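PDB 4TX8: probable chitinase A from Chromobacterium violaceum, which probably hydrolyses chitin as a family 18 endochitinase and carries a carbohydrate-binding module of family 5/12 that probably binds chitin. Local coordinates for residues A[218-223]-A[290-295]; A[264-267]-A[271-274]. All coordinates share one frame; numbering follows the deposited sequence.

Contacts 1 and 2 both lie at the C-terminal ends of the parallel strands of the family 18 barrel, or in the loops that follow them. Contact 1 (218-223 with 290-295) lies beside the calcium ion. Contact 2 (264-267 with 271-274) lies farther from the middle of the chain, inside the long connection that starts after strand 251-254 and ends at helix 276-281, so it is nested in the sequence enclosed by contact 1. Their centres are about 14 Å apart, and their nearest atoms about 5 Å, without touching. The same connection supplies A255 to the metal and Y260, which touches both E220 and N271. The nearest side-chain atom of W272 is about 13 Å from the calcium.

Contact 1 (A[218-223]-A[290-295]); sequences DLESGS and HVQYYN. With CA (calcium ion), chain D.
Q292, at the end of strand 288-292, crosses the side chain of D218 at about a right angle beside the calcium ion. Its CB lies 3.6 Å above one face of the Y294 ring, toward the rim. With CG anti to the carbonyl carbon (chi1 -63°), the chain runs on extended and brings CD to 3.4 Å from the calcium. OE1 stops 3.3 Å from the calcium, which it does not bind. NE2 donates to D218 OD1 over 3.0 Å, a bent bond that meets the oxygen from above the carboxylate plane. D218 and E220 close the DxxDxDxE signature of family 18 glycosidases, whose glutamate is the acid catalyst in relatives; here both carboxylates hold calcium. D218 OD1 sits 2.4 Å from the ion, and its bond to Q292 gives this oxygen two partners. E220 grips the metal with both oxygens, OE1 at 2.6 Å and OE2 at 2.4 Å, while A255 O and a water add ligands. E220 OE2 also accepts a hydrogen bond from E257 N. A citrate ion, probably from the crystallisation liquor, lies next to D218 and is hydrogen-bonded by Y294 OH.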
ATOM      1  N   ASP A 218      -0.093  -3.777   8.075  1.00 26.39           N
ATOM      2  CA  ASP A 218       1.262  -3.462   7.643  1.00 25.95           C
ATOM      3  C   ASP A 218       2.156  -3.466   8.877  1.00 26.95           C
ATOM      4  O   ASP A 218       2.976  -2.572   9.066  1.00 27.81           O
ATOM      5  CB  ASP A 218       1.294  -2.103   6.935  1.00 26.31           C
ATOM      6  CG  ASP A 218       2.633  -1.805   6.284  1.00 29.16           C
ATOM      7  OD1 ASP A 218       3.409  -2.749   6.039  1.00 25.18           O
ATOM      8  OD2 ASP A 218       2.907  -0.620   6.012  1.00 33.40           O
ATOM      9  N   LEU A 219       1.983  -4.475   9.723  1.00 24.42           N
ATOM     10  CA  LEU A 219       2.508  -4.422  11.084  1.00 26.84           C
ATOM     11  C   LEU A 219       3.545  -5.488  11.420  1.00 26.43           C
ATOM     12  O   LEU A 219       3.971  -5.596  12.571  1.00 28.45           O
ATOM     13  CB  LEU A 219       1.344  -4.529  12.079  1.00 32.43           C
ATOM     14  CG  LEU A 219       0.251  -5.577  11.810  1.00 34.66           C
ATOM     15  CD1 LEU A 219       0.763  -7.010  11.904  1.00 33.55           C
ATOM     16  CD2 LEU A 219      -0.918  -5.378  12.758  1.00 38.80           C
ATOM     17  N   GLU A 220       3.947  -6.278  10.432  1.00 23.94           N
ATOM     18  CA  GLU A 220       4.685  -7.504  10.718  1.00 30.32           C
ATOM     19  C   GLU A 220       6.095  -7.266  11.252  1.00 36.87           C
ATOM     20  O   GLU A 220       6.635  -8.097  11.979  1.00 42.21           O
ATOM     21  CB  GLU A 220       4.753  -8.389   9.470  1.00 29.61           C
ATOM     22  CG  GLU A 220       5.689  -7.893   8.379  1.00 32.99           C
ATOM     23  CD  GLU A 220       5.003  -6.996   7.368  1.00 32.31           C
ATOM     24  OE1 GLU A 220       3.936  -6.427   7.691  1.00 26.55           O
ATOM     25  OE2 GLU A 220       5.533  -6.870   6.244  1.00 31.76           O
ATOM     26  N   SER A 221       6.692  -6.134  10.909  1.00 33.61           N
ATOM     27  CA  SER A 221       8.103  -5.937  11.204  1.00 38.43           C
ATOM     28  C   SER A 221       8.361  -5.656  12.677  1.00 37.61           C
ATOM     29  O   SER A 221       9.420  -5.998  13.196  1.00 39.02           O
ATOM     30  CB  SER A 221       8.661  -4.805  10.353  1.00 42.04           C
ATOM     31  OG  SER A 221      10.011  -4.515  10.673  1.00 52.07           O
ATOM     32  N   GLY A 222       7.398  -5.033  13.347  1.00 35.34           N
ATOM     33  CA  GLY A 222       7.545  -4.746  14.762  1.00 35.69           C
ATOM     34  C   GLY A 222       6.706  -5.621  15.679  1.00 38.15           C
ATOM     35  O   GLY A 222       6.796  -5.504  16.898  1.00 39.23           O
ATOM     36  N   SER A 223       5.895  -6.504  15.104  1.00 36.25           N
ATOM     37  CA  SER A 223       4.959  -7.287  15.909  1.00 32.82           C
ATOM     38  C   SER A 223       5.418  -8.722  16.161  1.00 32.46           C
ATOM     39  O   SER A 223       4.656  -9.533  16.685  1.00 34.90           O
ATOM     40  CB  SER A 223       3.582  -7.298  15.248  1.00 29.38           C
ATOM     41  OG  SER A 223       3.066  -5.983  15.134  1.00 28.73           O
ATOM     42  N   HIS A 290      -1.680  -7.231  -1.015  1.00 25.14           N
ATOM     43  CA  HIS A 290      -0.686  -6.664  -1.911  1.00 24.19           C
ATOM     44  C   HIS A 290       0.681  -6.730  -1.251  1.00 25.89           C
ATOM     45  O   HIS A 290       1.066  -5.850  -0.475  1.00 24.47           O
ATOM     46  CB  HIS A 290      -1.046  -5.228  -2.301  1.00 18.36           C
ATOM     47  CG  HIS A 290      -1.772  -4.469  -1.234  1.00 19.11           C
ATOM     48  ND1 HIS A 290      -1.249  -4.263   0.023  1.00 21.31           N
ATOM     49  CD2 HIS A 290      -2.980  -3.855  -1.247  1.00 20.16           C
ATOM     50  CE1 HIS A 290      -2.106  -3.557   0.744  1.00 22.38           C
ATOM     51  NE2 HIS A 290      -3.162  -3.296  -0.004  1.00 22.65           N
ATOM     52  N   VAL A 291       1.397  -7.805  -1.554  1.00 23.37           N
ATOM     53  CA  VAL A 291       2.722  -8.039  -1.007  1.00 22.93           C
ATOM     54  C   VAL A 291       3.667  -6.917  -1.430  1.00 23.29           C
ATOM     55  O   VAL A 291       3.588  -6.404  -2.545  1.00 23.45           O
ATOM     56  CB  VAL A 291       3.262  -9.419  -1.452  1.00 25.72           C
ATOM     57  CG1 VAL A 291       4.776  -9.499  -1.328  1.00 25.82           C
ATOM     58  CG2 VAL A 291       2.599 -10.523  -0.644  1.00 21.77           C
ATOM     59  N   GLN A 292       4.534  -6.509  -0.513  1.00 19.60           N
ATOM     60  CA  GLN A 292       5.531  -5.495  -0.808  1.00 23.09           C
ATOM     61  C   GLN A 292       6.718  -6.136  -1.519  1.00 24.21           C
ATOM     62  O   GLN A 292       7.491  -6.880  -0.923  1.00 25.27           O
ATOM     63  CB  GLN A 292       5.966  -4.785   0.480  1.00 22.22           C
ATOM     64  CG  GLN A 292       4.823  -4.018   1.155  1.00 25.91           C
ATOM     65  CD  GLN A 292       5.134  -3.587   2.581  1.00 33.81           C
ATOM     66  OE1 GLN A 292       6.188  -3.903   3.125  1.00 48.17           O
ATOM     67  NE2 GLN A 292       4.211  -2.852   3.189  1.00 29.24           N
ATOM     68  N   TYR A 293       6.845  -5.859  -2.810  1.00 21.13           N
ATOM     69  CA  TYR A 293       7.960  -6.389  -3.579  1.00 24.20           C
ATOM     70  C   TYR A 293       9.097  -5.378  -3.626  1.00 25.52           C
ATOM     71  O   TYR A 293       9.619  -5.059  -4.696  1.00 30.16           O
ATOM     72  CB  TYR A 293       7.505  -6.771  -4.987  1.00 20.90           C
ATOM     73  CG  TYR A 293       6.456  -7.855  -4.978  1.00 23.46           C
ATOM     74  CD1 TYR A 293       6.813  -9.189  -4.838  1.00 23.58           C
ATOM     75  CD2 TYR A 293       5.106  -7.547  -5.095  1.00 23.67           C
ATOM     76  CE1 TYR A 293       5.854 -10.189  -4.817  1.00 22.49           C
ATOM     77  CE2 TYR A 293       4.144  -8.538  -5.077  1.00 24.50           C
ATOM     78  CZ  TYR A 293       4.522  -9.856  -4.940  1.00 23.99           C
ATOM     79  OH  TYR A 293       3.560 -10.841  -4.923  1.00 27.34           O
ATOM     80  N   TYR A 294       9.473  -4.869  -2.458  1.00 20.99           N
ATOM     81  CA  TYR A 294      10.612  -3.962  -2.365  1.00 24.32           C
ATOM     82  C   TYR A 294      11.343  -4.112  -1.039  1.00 24.82           C
ATOM     83  O   TYR A 294      10.811  -4.688  -0.087  1.00 23.08           O
ATOM     84  CB  TYR A 294      10.178  -2.502  -2.565  1.00 21.22           C
ATOM     85  CG  TYR A 294       8.909  -2.070  -1.849  1.00 23.71           C
ATOM     86  CD1 TYR A 294       7.658  -2.315  -2.407  1.00 23.23           C
ATOM     87  CD2 TYR A 294       8.961  -1.383  -0.640  1.00 23.04           C
ATOM     88  CE1 TYR A 294       6.498  -1.914  -1.774  1.00 22.98           C
ATOM     89  CE2 TYR A 294       7.801  -0.972   0.001  1.00 20.55           C
ATOM     90  CZ  TYR A 294       6.575  -1.244  -0.573  1.00 24.54           C
ATOM     91  OH  TYR A 294       5.415  -0.846   0.047  1.00 23.35           O
ATOM     92  N   ASN A 295      12.572  -3.598  -1.007  1.00 22.76           N
ATOM     93  CA  ASN A 295      13.429  -3.616   0.175  1.00 23.94           C
ATOM     94  C   ASN A 295      13.863  -5.010   0.620  1.00 25.42           C
ATOM     95  O   ASN A 295      14.446  -5.155   1.686  1.00 26.40           O
ATOM     96  CB  ASN A 295      12.736  -2.920   1.357  1.00 23.66           C
ATOM     97  CG  ASN A 295      12.656  -1.419   1.194  1.00 26.45           C
ATOM     98  OD1 ASN A 295      13.338  -0.833   0.353  1.00 28.65           O
ATOM     99  ND2 ASN A 295      11.827  -0.785   2.013  1.00 22.03           N
TER
HETATM  100 CA    CA D 503       4.415  -4.863   5.678  1.00 48.70          CA
HETATM  101  O   HOH W   1       6.521  -3.642   6.427  1.00 35.16           O

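Contact 2 (A[264-267]-A[271-274]); sequences GFVA and NWGA
Residues 264-267 and 271-274 meet through a close glycine-glycine backbone contact and a small apolar patch at the protein surface, where a single loop folds back on itself. This loop links strand 251-254 to helix 276-281, and the centre of the contact lies about 21 Å from the centre of the chain. Across the contact the nearest CA atoms are G264 CA and G273 CA, 3.6 Å apart. Both residues are buried, and the absence of side chains lets the two backbones come this near. G273 also lies at the third position of a type II beta turn from N271 to A274, closed by A274 N bonding to N271 O at 3.1 Å. Its phi of 74° is the left-handed value that glycine commonly supplies at that position of the turn. In the family 18 TIM barrel this is one beta-to-alpha connection, and the turn delivers the chain to the start of helix 276-281. G264 shares a backbone hydrogen bond with A330, beyond strand 326-328, and G273 one with P259, earlier in the same loop. On the outer side W272, the second residue of the turn, carries the apolar contacts. Its CG stands beside the backbone N (chi1 -80°), which puts the six-membered part of the indole next to V266 and A267. V266 runs alongside the indole, pointing the same way, and its CG1 comes within 4.0 Å of W272 CZ3. A267 CB meets the neighbouring ring carbon, W272 CE3, at 4.1 Å. Both methyl groups approach the ring obliquely. Nearer the backbone, A267 O packs 3.6 Å from W272 CB, and it faces W272 O at 3.5 Å, two acceptors without a hydrogen bond between them. W272 also touches P259, and V266 touches Y300.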
ATOM      1  N   GLY A 264       8.134 -18.521   2.150  1.00 26.55           N
ATOM      2  CA  GLY A 264       7.806 -19.823   2.704  1.00 23.06           C
ATOM      3  C   GLY A 264       8.057 -20.982   1.758  1.00 28.43           C
ATOM      4  O   GLY A 264       8.243 -22.120   2.192  1.00 32.34           O
ATOM      5  N   PHE A 265       8.053 -20.696   0.460  1.00 25.34           N
ATOM      6  CA  PHE A 265       8.336 -21.704  -0.559  1.00 27.15           C
ATOM      7  C   PHE A 265       9.740 -22.264  -0.384  1.00 28.06           C
ATOM      8  O   PHE A 265       9.997 -23.436  -0.638  1.00 28.22           O
ATOM      9  CB  PHE A 265       8.171 -21.101  -1.959  1.00 27.49           C
ATOM     10  CG  PHE A 265       8.579 -22.023  -3.082  1.00 27.36           C
ATOM     11  CD1 PHE A 265       8.075 -23.311  -3.161  1.00 27.45           C
ATOM     12  CD2 PHE A 265       9.442 -21.585  -4.075  1.00 26.20           C
ATOM     13  CE1 PHE A 265       8.445 -24.156  -4.200  1.00 29.50           C
ATOM     14  CE2 PHE A 265       9.812 -22.421  -5.117  1.00 30.18           C
ATOM     15  CZ  PHE A 265       9.311 -23.711  -5.179  1.00 28.90           C
ATOM     16  N   VAL A 266      10.634 -21.409   0.091  1.00 24.56           N
ATOM     17  CA  VAL A 266      12.059 -21.689   0.098  1.00 26.97           C
ATOM     18  C   VAL A 266      12.597 -21.906   1.518  1.00 30.08           C
ATOM     19  O   VAL A 266      13.578 -22.626   1.718  1.00 31.77           O
ATOM     20  CB  VAL A 266      12.811 -20.534  -0.619  1.00 37.84           C
ATOM     21  CG1 VAL A 266      13.812 -19.843   0.295  1.00 34.36           C
ATOM     22  CG2 VAL A 266      13.447 -21.032  -1.899  1.00 33.64           C
ATOM     23  N   ALA A 267      11.937 -21.299   2.500  1.00 25.88           N
ATOM     24  CA  ALA A 267      12.316 -21.444   3.905  1.00 29.63           C
ATOM     25  C   ALA A 267      11.110 -21.220   4.817  1.00 29.08           C
ATOM     26  O   ALA A 267      10.309 -20.316   4.584  1.00 27.43           O
ATOM     27  CB  ALA A 267      13.440 -20.473   4.261  1.00 29.05           C
ATOM     28  N   ASN A 271      10.775 -15.246  10.453  1.00 25.66           N
ATOM     29  CA  ASN A 271       9.807 -14.464   9.689  1.00 24.58           C
ATOM     30  C   ASN A 271       9.401 -15.121   8.374  1.00 25.99           C
ATOM     31  O   ASN A 271       8.358 -14.797   7.806  1.00 27.73           O
ATOM     32  CB  ASN A 271      10.365 -13.073   9.396  1.00 24.91           C
ATOM     33  CG  ASN A 271      10.701 -12.308  10.649  1.00 26.81           C
ATOM     34  OD1 ASN A 271       9.888 -12.210  11.570  1.00 32.88           O
ATOM     35  ND2 ASN A 271      11.909 -11.767  10.702  1.00 23.47           N
ATOM     36  N   TRP A 272      10.230 -16.033   7.881  1.00 21.50           N
ATOM     37  CA  TRP A 272      10.027 -16.565   6.540  1.00 25.01           C
ATOM     38  C   TRP A 272       8.850 -17.535   6.483  1.00 26.36           C
ATOM     39  O   TRP A 272       8.811 -18.543   7.192  1.00 26.56           O
ATOM     40  CB  TRP A 272      11.323 -17.205   6.028  1.00 22.93           C
ATOM     41  CG  TRP A 272      12.259 -16.146   5.518  1.00 22.49           C
ATOM     42  CD1 TRP A 272      12.790 -15.113   6.235  1.00 21.53           C
ATOM     43  CD2 TRP A 272      12.734 -15.984   4.172  1.00 23.92           C
ATOM     44  NE1 TRP A 272      13.575 -14.330   5.428  1.00 21.40           N
ATOM     45  CE2 TRP A 272      13.560 -14.842   4.156  1.00 22.83           C
ATOM     46  CE3 TRP A 272      12.549 -16.700   2.983  1.00 26.60           C
ATOM     47  CZ2 TRP A 272      14.200 -14.396   3.000  1.00 20.37           C
ATOM     48  CZ3 TRP A 272      13.187 -16.256   1.834  1.00 24.72           C
ATOM     49  CH2 TRP A 272      14.003 -15.116   1.852  1.00 22.56           C
ATOM     50  N   GLY A 273       7.876 -17.190   5.644  1.00 23.96           N
ATOM     51  CA  GLY A 273       6.633 -17.932   5.541  1.00 25.18           C
ATOM     52  C   GLY A 273       5.683 -17.710   6.707  1.00 28.14           C
ATOM     53  O   GLY A 273       4.608 -18.304   6.754  1.00 26.80           O
ATOM     54  N   ALA A 274       6.067 -16.839   7.639  1.00 26.49           N
ATOM     55  CA  ALA A 274       5.343 -16.700   8.904  1.00 25.84           C
ATOM     56  C   ALA A 274       3.938 -16.124   8.741  1.00 25.53           C
ATOM     57  O   ALA A 274       3.096 -16.285   9.622  1.00 29.11           O
ATOM     58  CB  ALA A 274       6.146 -15.843   9.874  1.00 26.11           C
TER